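Local coordinates for protein phospholipase C-beta (PLC-beta) (PDB 3QR0) that belongs to the phospholipase C family, joining PH, EF-hand, TIM-barrel and C2 modules in one chain that also holds a calcium ion, at residues 359-364 / 404-409; 443-448 / 518-523; 469-474 / 505-510; 534-539 / 564-569; 552-557 / 796-801. All coordinates share one frame; numbering follows the deposited sequence.

Contact 1 of 5, residues 359-364 / 404-409; sequences VLLTGC and AFKVSD
Val407 reaches into the end of helix 354-361 with both of its methyl groups, a worked example of a side chain seated against the backbone carbonyls of a helix terminus. CG2 approaches Gly363 CA to 3.6 Å and Leu360 O to 3.6 Å. CG1 lies 3.4 Å from Leu361 O and 3.9 Å from Leu361 CD2, the two side chains crossing nearly at right angles. A first torsion of -48°, with CG1 beside the backbone N of Val407, spreads the two methyls over successive carbonyls of the last helical turn. Leu361 and Lys406 lie side by side, pointing the same way, with Leu361 CD2 near Lys406 CB, while Leu360 CD1 packs on the backbone of Ala404, 3.9 Å from Ala404 N.

No direct hydrogen bond joins the segments. A single water does so instead, donating to Leu360 O at 2.8 Å and accepting from Val407 N at 3.0 Å, while Gly363 N also donates to Leu360 O. Gly363 ends the helix in a Schellman motif, and its positive phi of 96° suits a glycine. Within the turn, Thr362 OG1 donates to Val359 O and accepts from Cys364 N, an ST turn.

Outward, Leu360 rests on Leu367 and Val412, from the adjacent parallel strands 366-372 and 412-418 of the barrel. Leu361 and Val407 meet Phe138 of helix 127-141, and Lys406 NZ forms a salt bridge with Asp72, so the contact also joins the catalytic barrel to the PH domain.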
# COMPACT_ATOMS: atom_id res chain seq x y z
N VAL A 359 3.85 10.34 4.13
CA VAL A 359 3.43 9.25 5.02
C VAL A 359 1.91 9.24 5.22
O VAL A 359 1.28 8.18 5.17
CB VAL A 359 4.20 9.29 6.36
CG1 VAL A 359 3.58 8.34 7.38
CG2 VAL A 359 5.67 8.95 6.13
N LEU A 360 1.33 10.42 5.40
CA LEU A 360 -0.13 10.55 5.56
C LEU A 360 -0.88 10.15 4.28
O LEU A 360 -2.00 9.64 4.34
CB LEU A 360 -0.51 11.97 5.99
CG LEU A 360 -0.19 12.30 7.46
CD1 LEU A 360 -0.19 13.79 7.70
CD2 LEU A 360 -1.18 11.60 8.39
N LEU A 361 -0.23 10.34 3.14
CA LEU A 361 -0.83 10.01 1.84
C LEU A 361 -0.91 8.52 1.56
O LEU A 361 -1.75 8.08 0.76
CB LEU A 361 -0.09 10.73 0.72
CG LEU A 361 -0.35 12.24 0.70
CD1 LEU A 361 0.68 12.94 -0.18
CD2 LEU A 361 -1.77 12.54 0.23
N THR A 362 -0.07 7.73 2.23
CA THR A 362 -0.19 6.27 2.18
C THR A 362 -1.39 5.76 3.00
O THR A 362 -1.73 4.58 2.93
CB THR A 362 1.04 5.57 2.75
OG1 THR A 362 1.08 5.75 4.17
CG2 THR A 362 2.34 6.10 2.12
N GLY A 363 -1.99 6.65 3.79
CA GLY A 363 -3.05 6.27 4.71
C GLY A 363 -2.56 6.01 6.13
O GLY A 363 -3.37 5.72 7.01
N CYS A 364 -1.26 6.11 6.35
CA CYS A 364 -0.71 6.04 7.71
C CYS A 364 -1.46 7.00 8.64
O CYS A 364 -1.74 8.14 8.26
CB CYS A 364 0.78 6.39 7.71
SG CYS A 364 1.60 6.06 9.27
N ALA A 404 -3.47 15.31 6.37
CA ALA A 404 -3.99 14.33 7.33
C ALA A 404 -5.18 13.51 6.84
O ALA A 404 -5.24 12.31 7.07
CB ALA A 404 -4.36 15.03 8.64
N PHE A 405 -6.12 14.17 6.16
CA PHE A 405 -7.36 13.51 5.76
C PHE A 405 -7.64 13.53 4.26
O PHE A 405 -8.79 13.42 3.85
CB PHE A 405 -8.52 14.10 6.57
CG PHE A 405 -8.28 14.07 8.06
CD1 PHE A 405 -8.25 12.86 8.73
CD2 PHE A 405 -8.00 15.23 8.76
CE1 PHE A 405 -8.00 12.81 10.10
CE2 PHE A 405 -7.75 15.19 10.12
CZ PHE A 405 -7.75 13.98 10.80
N LYS A 406 -6.59 13.63 3.45
CA LYS A 406 -6.74 13.59 1.99
C LYS A 406 -7.10 12.20 1.46
O LYS A 406 -7.84 12.10 0.48
CB LYS A 406 -5.48 14.11 1.27
CG LYS A 406 -5.36 15.62 1.27
CD LYS A 406 -4.26 16.14 0.32
CE LYS A 406 -4.79 16.44 -1.08
NZ LYS A 406 -3.78 17.15 -1.94
N VAL A 407 -6.58 11.15 2.09
CA VAL A 407 -6.85 9.78 1.63
C VAL A 407 -7.70 8.95 2.59
O VAL A 407 -8.29 7.97 2.18
CB VAL A 407 -5.56 8.99 1.29
CG1 VAL A 407 -4.63 9.84 0.42
CG2 VAL A 407 -4.86 8.51 2.56
N SER A 408 -7.74 9.36 3.86
CA SER A 408 -8.56 8.69 4.87
C SER A 408 -9.25 9.71 5.75
O SER A 408 -8.65 10.71 6.13
CB SER A 408 -7.67 7.80 5.75
OG SER A 408 -8.40 7.27 6.85
N ASP A 409 -10.52 9.45 6.08
CA ASP A 409 -11.28 10.29 7.01
C ASP A 409 -11.05 9.91 8.47
O ASP A 409 -11.55 10.59 9.36
CB ASP A 409 -12.78 10.18 6.72
CG ASP A 409 -13.20 10.92 5.46
OD1 ASP A 409 -12.49 11.86 5.04
OD2 ASP A 409 -14.26 10.57 4.91
O HOH W 1 -4.13 11.34 3.84

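Contact 2 of 5, residues 443-448 / 518-523; sequences KPIDGH and VNYIQP
Tyr520 plugs the mouth of a type II beta turn, Ile445 to His448, and so ties a loop of the X half of the TIM barrel to the chain entering strand 522-523 of the Y half. The hydrogen bonds come first. Tyr520 CG lies beside the backbone N (chi1 -65°), which sends the hydroxyl to the turn. There it accepts from Ile445 N at 2.8 Å, with an N-H...O angle of 149°, and donates to His448 O over a short 2.5 Å. Both partners lie at the ring edge, near its plane. One phenolic oxygen thus bridges the first and last residues of the turn, beside the turn's own bond from His448 N to Ile445 O.

Apolar packing surrounds the same oxygen. Pro444 CB lies 4.1 Å from Tyr520 CZ, the Ile445 side chain crosses that of Tyr520 at about a right angle, CG1 lying 3.6 Å from Tyr520 OH, and His448 CB approaches Tyr520 OH to 3.4 Å. His448 ND1 bonds to Pro455 O. The Tyr520 side chain also packs on Leu450, Pro457 and Leu467; within the contact, the turn supplies both a donor and an acceptor to its hydroxyl.

Amide chemistry completes the contact. Asn519 OD1 folds back to accept from Tyr520 N at 2.8 Å. The other end of the amide, ND2, bonds to Leu441 O and lies 3.6 Å from Lys443 N.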
# COMPACT_ATOMS: atom_id res chain seq x y z
N LYS A 443 -10.53 17.86 23.75
CA LYS A 443 -11.47 17.57 24.83
C LYS A 443 -12.11 16.18 24.64
O LYS A 443 -12.27 15.73 23.51
CB LYS A 443 -12.60 18.59 24.84
CG LYS A 443 -12.33 19.86 25.63
CD LYS A 443 -13.60 20.70 25.80
CE LYS A 443 -14.74 19.89 26.46
NZ LYS A 443 -15.77 20.75 27.10
N PRO A 444 -12.51 15.52 25.75
CA PRO A 444 -13.28 14.28 25.62
C PRO A 444 -14.62 14.50 24.92
O PRO A 444 -15.19 15.58 25.03
CB PRO A 444 -13.50 13.85 27.07
CG PRO A 444 -12.47 14.55 27.86
CD PRO A 444 -12.22 15.84 27.16
N ILE A 445 -15.10 13.49 24.21
CA ILE A 445 -16.39 13.58 23.51
C ILE A 445 -17.52 13.02 24.38
O ILE A 445 -17.27 12.36 25.38
CB ILE A 445 -16.37 12.86 22.14
CG1 ILE A 445 -16.22 11.34 22.29
CG2 ILE A 445 -15.25 13.42 21.28
CD1 ILE A 445 -16.47 10.58 21.01
N ASP A 446 -18.76 13.29 23.97
CA ASP A 446 -19.93 12.84 24.72
C ASP A 446 -20.03 11.32 24.76
O ASP A 446 -19.80 10.64 23.76
CB ASP A 446 -21.22 13.42 24.14
CG ASP A 446 -22.33 13.49 25.16
OD1 ASP A 446 -22.22 14.33 26.07
OD2 ASP A 446 -23.30 12.70 25.07
N GLY A 447 -20.36 10.79 25.94
CA GLY A 447 -20.47 9.35 26.16
C GLY A 447 -19.16 8.68 26.53
O GLY A 447 -19.16 7.51 26.92
N HIS A 448 -18.05 9.41 26.43
CA HIS A 448 -16.72 8.83 26.66
C HIS A 448 -15.85 9.70 27.57
O HIS A 448 -14.81 10.20 27.15
CB HIS A 448 -16.04 8.56 25.32
CG HIS A 448 -16.75 7.54 24.49
ND1 HIS A 448 -16.49 6.19 24.58
CD2 HIS A 448 -17.76 7.67 23.58
CE1 HIS A 448 -17.28 5.53 23.75
NE2 HIS A 448 -18.06 6.40 23.14
N VAL A 518 -4.04 16.37 25.70
CA VAL A 518 -4.05 14.91 25.80
C VAL A 518 -5.32 14.42 26.47
O VAL A 518 -5.78 15.01 27.45
CB VAL A 518 -2.82 14.40 26.59
CG1 VAL A 518 -2.80 12.87 26.63
CG2 VAL A 518 -1.53 14.94 25.98
N ASN A 519 -5.91 13.37 25.92
CA ASN A 519 -7.12 12.78 26.51
C ASN A 519 -7.17 11.26 26.37
O ASN A 519 -6.88 10.56 27.33
CB ASN A 519 -8.40 13.45 25.95
CG ASN A 519 -8.28 13.82 24.48
OD1 ASN A 519 -8.18 12.95 23.63
ND2 ASN A 519 -8.31 15.11 24.19
N TYR A 520 -7.51 10.76 25.18
CA TYR A 520 -7.74 9.32 25.01
C TYR A 520 -6.46 8.52 24.81
O TYR A 520 -6.47 7.30 24.99
CB TYR A 520 -8.70 9.06 23.84
CG TYR A 520 -10.08 9.60 24.13
CD1 TYR A 520 -10.87 9.02 25.11
CD2 TYR A 520 -10.57 10.71 23.44
CE1 TYR A 520 -12.13 9.51 25.40
CE2 TYR A 520 -11.83 11.21 23.72
CZ TYR A 520 -12.60 10.61 24.70
OH TYR A 520 -13.85 11.11 24.97
N ILE A 521 -5.38 9.19 24.43
CA ILE A 521 -4.12 8.50 24.15
C ILE A 521 -3.07 8.99 25.12
O ILE A 521 -2.13 9.69 24.74
CB ILE A 521 -3.64 8.71 22.69
CG1 ILE A 521 -4.80 8.64 21.70
CG2 ILE A 521 -2.58 7.67 22.34
CD1 ILE A 521 -5.52 7.31 21.65
N GLN A 522 -3.24 8.63 26.39
CA GLN A 522 -2.35 9.09 27.44
C GLN A 522 -1.23 8.08 27.67
O GLN A 522 -1.49 6.99 28.17
CB GLN A 522 -3.11 9.34 28.74
CG GLN A 522 -2.26 9.98 29.80
CD GLN A 522 -2.96 10.11 31.13
OE1 GLN A 522 -4.20 10.08 31.21
NE2 GLN A 522 -2.18 10.25 32.20
N PRO A 523 0.02 8.44 27.33
CA PRO A 523 1.12 7.52 27.55
C PRO A 523 1.53 7.49 29.02
O PRO A 523 1.78 8.53 29.61
CB PRO A 523 2.25 8.11 26.70
CG PRO A 523 1.96 9.57 26.64
CD PRO A 523 0.48 9.76 26.86

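Contact 3 of 5, residues 469-474 / 505-510; sequences KNKKMH and AKEAEA
Met473 and Ala510 are the nearest CA pair, 5.4 Å apart, of two irregular segments whose touching parts run 73° apart. Lys471 and Ala510 are the main contributors. The lysine chain, bent at chi3 (69°), passes Glu507 in the opposite direction, CD lying 3.6 Å from Glu507 OE1, and delivers NZ to Ala508 O at 3.1 Å. The ammonium stands well above that carbonyl's plane, 61° out of it. NZ also donates to a water that accepts from Glu507 N.

A second water joins Lys471 N to Glu507 OE2. Ala510 CB fits against the backbone, 3.2 Å from Lys471 O, an oxygen that also receives Asn470 ND2 at 2.8 Å on a lone pair. Met473 CE lies near Ala510 O.

The carboxylate of Glu507 turns to Asn418 N, next in the chain to the calcium ligand Glu417; its side chain is about 9 Å from the calcium ion. Glu509 OE1, 4.1 Å from Lys471 NZ, is beyond a salt bridge and may add a weak attraction; the bonding falls mainly to a backbone carbonyl and waters, where the X-Y linker rejoins the barrel.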
# COMPACT_ATOMS: atom_id res chain seq x y z
N LYS A 469 -0.72 12.39 21.56
CA LYS A 469 -0.13 11.49 22.54
C LYS A 469 1.10 12.17 23.13
O LYS A 469 2.12 12.34 22.46
CB LYS A 469 0.24 10.15 21.89
CG LYS A 469 1.09 9.22 22.75
CD LYS A 469 1.59 8.03 21.95
CE LYS A 469 2.81 7.37 22.60
NZ LYS A 469 3.99 8.29 22.71
N ASN A 470 0.97 12.58 24.39
CA ASN A 470 2.02 13.28 25.11
C ASN A 470 1.81 13.05 26.60
O ASN A 470 0.68 12.82 27.03
CB ASN A 470 1.98 14.78 24.80
CG ASN A 470 3.21 15.52 25.29
OD1 ASN A 470 4.17 15.72 24.55
ND2 ASN A 470 3.18 15.95 26.55
N LYS A 471 2.89 13.10 27.37
CA LYS A 471 2.79 12.99 28.82
C LYS A 471 1.80 14.04 29.33
O LYS A 471 1.72 15.14 28.77
CB LYS A 471 4.15 13.21 29.49
CG LYS A 471 5.15 12.08 29.26
CD LYS A 471 6.58 12.52 29.55
CE LYS A 471 6.82 12.78 31.02
NZ LYS A 471 8.28 12.99 31.30
N LYS A 472 1.03 13.68 30.35
CA LYS A 472 0.18 14.64 31.04
C LYS A 472 0.93 15.13 32.27
O LYS A 472 2.00 14.61 32.60
CB LYS A 472 -1.18 14.03 31.41
CG LYS A 472 -2.13 13.92 30.22
CD LYS A 472 -3.55 13.56 30.63
CE LYS A 472 -4.35 14.78 31.09
NZ LYS A 472 -4.72 15.69 29.98
N MET A 473 0.37 16.13 32.95
CA MET A 473 1.04 16.73 34.11
C MET A 473 1.22 15.71 35.24
O MET A 473 0.31 14.94 35.54
CB MET A 473 0.28 17.96 34.60
CG MET A 473 0.43 19.17 33.69
SD MET A 473 0.62 20.71 34.59
CE MET A 473 2.22 20.45 35.37
N HIS A 474 2.40 15.75 35.84
CA HIS A 474 2.86 14.74 36.80
C HIS A 474 1.90 14.59 37.98
O HIS A 474 1.84 15.44 38.87
CB HIS A 474 4.27 15.11 37.29
CG HIS A 474 4.94 14.02 38.07
ND1 HIS A 474 4.67 13.78 39.40
CD2 HIS A 474 5.89 13.12 37.71
CE1 HIS A 474 5.41 12.77 39.82
NE2 HIS A 474 6.16 12.36 38.81
N ALA A 505 13.71 7.40 26.06
CA ALA A 505 13.83 6.96 27.46
C ALA A 505 13.60 8.08 28.48
O ALA A 505 13.17 7.81 29.60
CB ALA A 505 15.21 6.33 27.69
N LYS A 506 13.91 9.32 28.11
CA LYS A 506 13.79 10.47 29.02
C LYS A 506 13.28 11.70 28.27
O LYS A 506 14.00 12.30 27.48
CB LYS A 506 15.15 10.78 29.66
CG LYS A 506 15.12 11.95 30.66
CD LYS A 506 16.46 12.15 31.36
CE LYS A 506 17.57 12.52 30.38
NZ LYS A 506 18.79 13.03 31.08
N GLU A 507 12.04 12.07 28.56
CA GLU A 507 11.43 13.28 28.01
C GLU A 507 11.39 14.37 29.07
O GLU A 507 11.66 14.11 30.24
CB GLU A 507 9.99 12.99 27.57
CG GLU A 507 9.86 12.04 26.42
CD GLU A 507 8.42 11.68 26.18
OE1 GLU A 507 7.97 10.68 26.76
OE2 GLU A 507 7.72 12.43 25.44
N ALA A 508 11.02 15.58 28.65
CA ALA A 508 10.80 16.68 29.59
C ALA A 508 9.46 16.47 30.29
O ALA A 508 8.61 15.72 29.80
CB ALA A 508 10.81 18.01 28.86
N GLU A 509 9.27 17.14 31.42
CA GLU A 509 7.97 17.14 32.10
C GLU A 509 6.99 17.91 31.23
O GLU A 509 7.39 18.83 30.51
CB GLU A 509 8.04 17.80 33.49
CG GLU A 509 9.17 17.32 34.40
CD GLU A 509 9.20 15.82 34.58
OE1 GLU A 509 8.12 15.20 34.71
OE2 GLU A 509 10.31 15.26 34.59
N ALA A 510 5.72 17.53 31.28
CA ALA A 510 4.72 18.17 30.45
C ALA A 510 4.39 19.55 31.01
O ALA A 510 4.20 19.72 32.21
CB ALA A 510 3.46 17.31 30.38
O HOH W 2 6.32 16.11 27.80
O HOH W 3 10.43 10.83 30.78
O HOH W 4 5.48 13.64 26.11

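Contact 4 of 5, residues 534-539 / 564-569; sequences KKDRHY and NKKQIT
The imidazole of His538 is met on one face by Lys566, whose CB makes a CH-pi contact 4.0 Å from the ring centroid and 28° off the normal. The setting is the beta-alpha-beta crossover of the barrel's Y half, in which strands 540-545 and 569-572 are parallel neighbours and both segments lead into them. Because Lys566 stays extended (chi2 179°), its CG and CD continue past the CE1 corner, CD reaching His538 CE1 at 3.6 Å.

Asp536 O and two waters lie at the ring edge, in plane. One water lies 2.7 Å from His538 NE2, donates to Asp536 OD1 and accepts from Lys566 NZ; the acid and amine, too far apart for a salt bridge, share it. The other, 3.0 Å from His538 ND1, donates to Lys566 O. These links probably help to hold the ring's rotation. A third water spans the backbones, from His538 O to Ile568 N.

Gln567 lies beside the histidine, its CG 3.9 Å from His538 CA. A water that accepts from Arg537 N also lies within bonding distance of OE1. The amide nitrogen is committed to Glu540 O, at the start of strand 540-545; although Gln567 NE2 comes within 3.2 Å of Arg537 O, the angle there is too poor for a hydrogen bond.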
# COMPACT_ATOMS: atom_id res chain seq x y z
N LYS A 534 -6.41 -3.77 37.01
CA LYS A 534 -6.93 -3.21 38.26
C LYS A 534 -7.37 -1.76 38.09
O LYS A 534 -8.46 -1.38 38.53
CB LYS A 534 -5.87 -3.30 39.37
CG LYS A 534 -6.40 -2.96 40.77
CD LYS A 534 -5.28 -2.72 41.76
CE LYS A 534 -5.82 -2.47 43.16
NZ LYS A 534 -4.74 -2.33 44.18
N LYS A 535 -6.53 -0.96 37.45
CA LYS A 535 -6.82 0.46 37.25
C LYS A 535 -7.99 0.69 36.29
O LYS A 535 -8.76 1.63 36.47
CB LYS A 535 -5.57 1.21 36.77
CG LYS A 535 -4.54 1.42 37.87
CD LYS A 535 -3.14 1.65 37.31
CE LYS A 535 -3.07 2.88 36.42
NZ LYS A 535 -1.72 3.06 35.80
N ASP A 536 -8.10 -0.16 35.27
CA ASP A 536 -9.26 -0.19 34.39
C ASP A 536 -9.43 1.12 33.61
O ASP A 536 -10.55 1.53 33.30
CB ASP A 536 -10.52 -0.49 35.22
CG ASP A 536 -11.66 -1.11 34.41
OD1 ASP A 536 -11.43 -1.58 33.28
OD2 ASP A 536 -12.79 -1.12 34.92
N ARG A 537 -8.30 1.78 33.29
CA ARG A 537 -8.31 3.04 32.55
C ARG A 537 -8.00 2.78 31.08
O ARG A 537 -6.85 2.56 30.70
CB ARG A 537 -7.28 4.01 33.14
CG ARG A 537 -7.57 4.44 34.56
CD ARG A 537 -6.42 5.25 35.15
NE ARG A 537 -6.46 5.26 36.60
CZ ARG A 537 -5.48 5.73 37.38
NH1 ARG A 537 -4.37 6.24 36.86
NH2 ARG A 537 -5.61 5.69 38.70
N HIS A 538 -9.04 2.83 30.25
CA HIS A 538 -8.93 2.46 28.83
C HIS A 538 -8.17 3.52 28.01
O HIS A 538 -7.75 3.25 26.89
CB HIS A 538 -10.31 2.26 28.22
CG HIS A 538 -11.08 1.09 28.78
ND1 HIS A 538 -11.76 0.20 27.98
CD2 HIS A 538 -11.29 0.69 30.06
CE1 HIS A 538 -12.36 -0.70 28.74
NE2 HIS A 538 -12.08 -0.43 30.00
N TYR A 539 -8.01 4.71 28.59
CA TYR A 539 -7.36 5.84 27.93
C TYR A 539 -5.88 5.95 28.32
O TYR A 539 -5.17 6.84 27.84
CB TYR A 539 -8.09 7.14 28.28
CG TYR A 539 -8.25 7.33 29.77
CD1 TYR A 539 -7.23 7.89 30.52
CD2 TYR A 539 -9.41 6.93 30.42
CE1 TYR A 539 -7.36 8.06 31.88
CE2 TYR A 539 -9.55 7.09 31.79
CZ TYR A 539 -8.51 7.66 32.51
OH TYR A 539 -8.61 7.83 33.87
N ASN A 564 -4.55 -5.70 25.23
CA ASN A 564 -4.85 -5.02 23.97
C ASN A 564 -6.32 -5.10 23.51
O ASN A 564 -6.67 -4.57 22.46
CB ASN A 564 -3.92 -5.54 22.86
CG ASN A 564 -2.51 -4.98 22.97
OD1 ASN A 564 -2.32 -3.83 23.36
ND2 ASN A 564 -1.52 -5.80 22.63
N LYS A 565 -7.17 -5.76 24.29
CA LYS A 565 -8.60 -5.76 23.99
C LYS A 565 -9.27 -4.46 24.44
O LYS A 565 -10.28 -4.06 23.86
CB LYS A 565 -9.28 -6.97 24.62
CG LYS A 565 -8.80 -8.28 24.01
CD LYS A 565 -9.43 -9.50 24.64
CE LYS A 565 -8.86 -10.78 24.01
NZ LYS A 565 -9.08 -11.95 24.89
N LYS A 566 -8.70 -3.82 25.45
CA LYS A 566 -9.26 -2.59 26.01
C LYS A 566 -8.33 -1.39 25.88
O LYS A 566 -8.80 -0.26 25.73
CB LYS A 566 -9.61 -2.81 27.48
CG LYS A 566 -10.73 -3.82 27.67
CD LYS A 566 -11.04 -4.03 29.15
CE LYS A 566 -12.37 -4.73 29.35
NZ LYS A 566 -12.73 -4.86 30.79
N GLN A 567 -7.02 -1.62 25.94
CA GLN A 567 -6.03 -0.55 25.90
C GLN A 567 -5.12 -0.67 24.68
O GLN A 567 -5.08 -1.71 24.03
CB GLN A 567 -5.20 -0.54 27.19
CG GLN A 567 -6.02 -0.14 28.41
CD GLN A 567 -5.24 -0.21 29.70
OE1 GLN A 567 -5.45 -1.09 30.52
NE2 GLN A 567 -4.31 0.74 29.88
N ILE A 568 -4.40 0.40 24.40
CA ILE A 568 -3.56 0.48 23.21
C ILE A 568 -2.09 0.29 23.55
O ILE A 568 -1.60 0.85 24.54
CB ILE A 568 -3.75 1.83 22.50
CG1 ILE A 568 -5.15 1.88 21.86
CG2 ILE A 568 -2.66 2.05 21.45
CD1 ILE A 568 -5.56 3.23 21.37
N THR A 569 -1.39 -0.49 22.73
CA THR A 569 0.06 -0.59 22.76
C THR A 569 0.64 -0.02 21.47
O THR A 569 0.18 -0.36 20.37
CB THR A 569 0.56 -2.04 22.89
OG1 THR A 569 -0.14 -2.70 23.94
CG2 THR A 569 2.06 -2.08 23.21
O HOH W 5 -13.33 -2.24 31.63
O HOH W 6 -5.65 0.63 33.06
O HOH W 7 -5.29 2.75 25.89
O HOH W 8 -11.35 0.45 25.04

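Contact 5 of 5, residues 552-557 / 796-801; sequences KLKDNP and ARAAAL
Arg797 crosses from helix 793-800 to the end of helix 546-555, and each part of its side chain finds a different partner. At its base, CB lies 4.1 Å from Lys554 CG, the two long side chains sliding past one another in opposite directions. The chain then stays extended from CG to NE (chi3 -179°), which carries the guanidinium beyond the lysine to the helix terminus. CD comes within 3.4 Å of Lys554 O, while NE lies 4.0 Å from Pro557 CG.

The flat head is met in two ways. Pro557 CG sits over the centre of one face, 3.7 Å from Arg797 CZ, with the proline and arginine crossing at roughly a right angle. At the edge, NH1 donates to Lys554 O at 2.8 Å with an N-H...O angle of 154°; the oxygen lies near the guanidinium plane, yet the donor stands 41° out of the carbonyl plane. Lys554 O belongs to the last turn of its helix, where a cationic donor would probably be favoured by the helix dipole.

Lys554 returns the contact with CD, 3.9 Å from Ala798 CB, and Asp555 OD1 bonds Gln794 NE2. Leu553 and Leu801 both rest on Ile587. A helix that follows the last C2 strand, 761-771, and packs back on the catalytic barrel is consistent with the regulatory proximal C-terminal helix of PLC-beta enzymes.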
# COMPACT_ATOMS: atom_id res chain seq x y z
N LYS A 552 7.64 -8.67 27.41
CA LYS A 552 6.26 -8.91 27.83
C LYS A 552 5.65 -10.08 27.03
O LYS A 552 4.98 -10.94 27.60
CB LYS A 552 5.40 -7.66 27.65
CG LYS A 552 5.92 -6.38 28.31
CD LYS A 552 6.46 -6.60 29.72
CE LYS A 552 6.99 -5.29 30.30
NZ LYS A 552 7.59 -5.47 31.65
N LEU A 553 5.90 -10.08 25.72
CA LEU A 553 5.39 -11.11 24.83
C LEU A 553 5.91 -12.50 25.22
O LEU A 553 5.16 -13.48 25.22
CB LEU A 553 5.80 -10.78 23.39
CG LEU A 553 5.24 -11.61 22.24
CD1 LEU A 553 3.71 -11.61 22.26
CD2 LEU A 553 5.77 -11.09 20.90
N LYS A 554 7.19 -12.57 25.56
CA LYS A 554 7.81 -13.83 25.97
C LYS A 554 7.46 -14.26 27.40
O LYS A 554 7.47 -15.45 27.70
CB LYS A 554 9.33 -13.75 25.77
CG LYS A 554 9.73 -13.67 24.29
CD LYS A 554 11.22 -13.86 24.07
CE LYS A 554 12.04 -12.72 24.63
NZ LYS A 554 13.50 -12.94 24.42
N ASP A 555 7.16 -13.30 28.28
CA ASP A 555 6.82 -13.62 29.68
C ASP A 555 5.34 -13.94 29.88
O ASP A 555 5.00 -14.87 30.61
CB ASP A 555 7.21 -12.47 30.61
CG ASP A 555 8.70 -12.37 30.84
OD1 ASP A 555 9.42 -13.36 30.57
OD2 ASP A 555 9.16 -11.29 31.29
N ASN A 556 4.47 -13.15 29.25
CA ASN A 556 3.03 -13.22 29.49
C ASN A 556 2.23 -12.96 28.22
O ASN A 556 1.50 -11.97 28.14
CB ASN A 556 2.66 -12.23 30.59
CG ASN A 556 3.15 -12.66 31.96
OD1 ASN A 556 2.62 -13.62 32.54
ND2 ASN A 556 4.16 -11.99 32.47
N PRO A 557 2.35 -13.86 27.23
CA PRO A 557 1.75 -13.63 25.92
C PRO A 557 0.23 -13.50 25.96
O PRO A 557 -0.32 -12.61 25.29
CB PRO A 557 2.18 -14.86 25.11
CG PRO A 557 2.55 -15.89 26.10
CD PRO A 557 3.04 -15.16 27.31
N ALA A 796 11.88 -20.94 24.40
CA ALA A 796 11.11 -21.55 23.32
C ALA A 796 10.41 -20.50 22.45
O ALA A 796 10.32 -20.64 21.23
CB ALA A 796 10.09 -22.53 23.87
N ARG A 797 9.94 -19.44 23.10
CA ARG A 797 9.24 -18.35 22.41
C ARG A 797 10.20 -17.49 21.60
O ARG A 797 9.86 -17.07 20.49
CB ARG A 797 8.47 -17.51 23.42
CG ARG A 797 7.25 -18.24 23.98
CD ARG A 797 6.76 -17.66 25.28
NE ARG A 797 5.61 -18.41 25.79
CZ ARG A 797 5.13 -18.34 27.03
NH1 ARG A 797 5.68 -17.54 27.93
NH2 ARG A 797 4.08 -19.07 27.36
N ALA A 798 11.39 -17.23 22.14
CA ALA A 798 12.44 -16.51 21.42
C ALA A 798 12.83 -17.27 20.15
O ALA A 798 13.03 -16.66 19.10
CB ALA A 798 13.67 -16.31 22.30
N ALA A 799 12.93 -18.59 20.26
CA ALA A 799 13.25 -19.46 19.12
C ALA A 799 12.16 -19.40 18.05
O ALA A 799 12.47 -19.37 16.86
CB ALA A 799 13.46 -20.90 19.59
N ALA A 800 10.90 -19.39 18.48
CA ALA A 800 9.77 -19.26 17.56
C ALA A 800 9.87 -17.99 16.71
O ALA A 800 9.52 -18.01 15.53
CB ALA A 800 8.45 -19.26 18.32
N LEU A 801 10.37 -16.91 17.31
CA LEU A 801 10.47 -15.62 16.62
C LEU A 801 11.58 -15.56 15.57
O LEU A 801 11.62 -14.61 14.78
CB LEU A 801 10.65 -14.48 17.63
CG LEU A 801 9.45 -14.22 18.53
CD1 LEU A 801 9.82 -13.20 19.59
CD2 LEU A 801 8.22 -13.74 17.73

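All five contacts are only partly buried. Contact 1, centred about 12 Å from the chain's centre, lies nearest to it, has the largest share of buried residues and is mainly apolar; contacts 2 to 5, at 29 to 33 Å, depend more on polar groups. Contacts 2, 3 and 4 form a connected region at one side of the barrel: Val518 O meets Lys472 NZ between contacts 2 and 3, and Gln522 N pairs with Tyr539 O between contacts 2 and 4. Their means differ, a buried hydroxyl in contact 2 and networks of waters in 3 and 4. Contact 5 does not touch them; its nearest atoms are about 7 Å from contact 4, and it is direct, helix against helix.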